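Local coordinates for protein putative S-adenosylmethionine-dependent methyltransferase (Bacteroides thetaiotaomicron, PDB 1WYZ) that probably transfers methyl groups from S-adenosylmethionine to a substrate not yet known, as an RsmI-like methyltransferase, at residues Val20-Asn25 / Pro117-Ser122. Sequence-based numbering, arbitrary orientation.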
loop_
_atom_site.group_PDB
_atom_site.type_symbol
_atom_site.label_atom_id
_atom_site.label_comp_id
_atom_site.label_asym_id
_atom_site.label_seq_id
_atom_site.Cartn_x
_atom_site.Cartn_y
_atom_site.Cartn_z
ATOM N N VAL A 20 -13.574 -0.673 5.713
ATOM C CA VAL A 20 -12.167 -0.709 5.349
ATOM C C VAL A 20 -11.325 -1.868 5.887
ATOM O O VAL A 20 -10.132 -1.945 5.594
ATOM C CB VAL A 20 -11.512 0.623 5.741
ATOM C CG1 VAL A 20 -12.197 1.775 4.986
ATOM C CG2 VAL A 20 -11.622 0.830 7.252
ATOM N N LEU A 21 -11.935 -2.782 6.642
ATOM C CA LEU A 21 -11.198 -3.922 7.198
ATOM C C LEU A 21 -11.820 -5.274 6.860
ATOM O O LEU A 21 -13.030 -5.431 6.905
ATOM C CB LEU A 21 -11.103 -3.791 8.716
ATOM C CG LEU A 21 -10.414 -2.521 9.214
ATOM C CD1 LEU A 21 -10.675 -2.347 10.691
ATOM C CD2 LEU A 21 -8.916 -2.589 8.925
ATOM N N PRO A 22 -10.996 -6.260 6.477
ATOM C CA PRO A 22 -11.597 -7.559 6.168
ATOM C C PRO A 22 -12.096 -8.186 7.483
ATOM O O PRO A 22 -11.446 -8.055 8.531
ATOM C CB PRO A 22 -10.432 -8.337 5.554
ATOM C CG PRO A 22 -9.630 -7.273 4.892
ATOM C CD PRO A 22 -9.623 -6.183 5.949
ATOM N N SER A 23 -13.246 -8.853 7.436
ATOM C CA SER A 23 -13.796 -9.469 8.639
ATOM C C SER A 23 -12.884 -10.570 9.188
ATOM O O SER A 23 -12.991 -10.951 10.351
ATOM C CB SER A 23 -15.197 -10.024 8.360
ATOM O OG SER A 23 -15.181 -11.006 7.340
ATOM N N TYR A 24 -11.982 -11.068 8.348
ATOM C CA TYR A 24 -11.029 -12.103 8.744
ATOM C C TYR A 24 -10.183 -11.559 9.891
ATOM O O TYR A 24 -9.825 -12.283 10.834
ATOM C CB TYR A 24 -10.121 -12.455 7.552
ATOM C CG TYR A 24 -9.027 -13.468 7.832
ATOM C CD1 TYR A 24 -9.332 -14.776 8.214
ATOM C CD2 TYR A 24 -7.678 -13.125 7.694
ATOM C CE1 TYR A 24 -8.316 -15.718 8.448
ATOM C CE2 TYR A 24 -6.654 -14.061 7.927
ATOM C CZ TYR A 24 -6.981 -15.355 8.303
ATOM O OH TYR A 24 -5.981 -16.287 8.525
ATOM N N ASN A 25 -9.859 -10.274 9.796
ATOM C CA ASN A 25 -9.047 -9.613 10.806
ATOM C C ASN A 25 -9.679 -9.696 12.187
ATOM O O ASN A 25 -8.969 -9.733 13.188
ATOM C CB ASN A 25 -8.827 -8.152 10.418
ATOM C CG ASN A 25 -8.113 -8.009 9.093
ATOM O OD1 ASN A 25 -8.176 -8.901 8.245
ATOM N ND2 ASN A 25 -7.447 -6.880 8.895
ATOM N N PRO A 117 1.182 -9.706 7.883
ATOM C CA PRO A 117 0.431 -8.454 7.754
ATOM C C PRO A 117 -0.997 -8.693 7.227
ATOM O O PRO A 117 -1.198 -9.481 6.307
ATOM C CB PRO A 117 1.282 -7.666 6.764
ATOM C CG PRO A 117 1.662 -8.752 5.774
ATOM C CD PRO A 117 2.028 -9.934 6.691
ATOM N N LEU A 118 -1.982 -8.025 7.818
ATOM C CA LEU A 118 -3.359 -8.190 7.362
ATOM C C LEU A 118 -3.780 -6.984 6.521
ATOM O O LEU A 118 -3.260 -5.880 6.705
ATOM C CB LEU A 118 -4.303 -8.373 8.555
ATOM C CG LEU A 118 -4.011 -9.558 9.481
ATOM C CD1 LEU A 118 -5.175 -9.728 10.455
ATOM C CD2 LEU A 118 -3.817 -10.843 8.670
ATOM N N VAL A 119 -4.716 -7.195 5.601
ATOM C CA VAL A 119 -5.171 -6.125 4.724
ATOM C C VAL A 119 -5.851 -4.968 5.454
ATOM O O VAL A 119 -6.646 -5.159 6.369
ATOM C CB VAL A 119 -6.120 -6.667 3.643
ATOM C CG1 VAL A 119 -6.558 -5.541 2.728
ATOM C CG2 VAL A 119 -5.423 -7.745 2.835
ATOM N N GLY A 120 -5.525 -3.756 5.035
ATOM C CA GLY A 120 -6.114 -2.601 5.669
ATOM C C GLY A 120 -6.072 -1.404 4.752
ATOM O O GLY A 120 -5.427 -1.445 3.702
ATOM N N PRO A 121 -6.759 -0.319 5.114
ATOM C CA PRO A 121 -6.705 0.825 4.215
ATOM C C PRO A 121 -5.319 1.463 4.280
ATOM O O PRO A 121 -4.726 1.587 5.355
ATOM C CB PRO A 121 -7.805 1.730 4.760
ATOM C CG PRO A 121 -7.682 1.526 6.235
ATOM C CD PRO A 121 -7.479 0.010 6.356
ATOM N N SER A 122 -4.792 1.818 3.112
ATOM C CA SER A 122 -3.497 2.482 2.998
ATOM C C SER A 122 -3.741 3.702 2.132
ATOM O O SER A 122 -4.074 3.573 0.946
ATOM C CB SER A 122 -2.453 1.594 2.314
ATOM O OG SER A 122 -1.304 2.356 1.943
HETATM O O HOH W 1 -6.316 -9.379 6.285
#
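Asn25 reaches from helix 24-29 to the side chain of Leu118 and the backbone of Val119. Its CB lies 4.0 Å from Leu118 CD1; CG, turned away from its own carbonyl carbon (chi1 -60°), comes closer to that methyl, the two side chains running antiparallel alongside each other. At the tip the amide divides its work. ND2 donates to Val119 O over 3.2 Å, a bent bond (143° at the hydrogen) with the acceptor 20° out of the amide plane, while OD1 accepts from a water that in turn takes the Val119 N-H. Val119 O is thus held directly and Val119 N through the water. The residues 117-122 connect strand 115-117, at the edge of the parallel sheet of the N-terminal domain, to helix 123-131, where Ser122 holds the N-cap position, its OG making weak bonds to Ile124 N and Ile125 N. With an alanine at Asn25, Val119 O would probably lose this donor and the water this acceptor. Farther along, Pro22 CG packs on Val119 CB at 3.8 Å, the two side chains roughly perpendicular. Pro121 CG meets Val20 CB at 4.0 Å, and its CD touches Leu21 CD2. Gln19 of the second subunit packs on Pro22 and Tyr24.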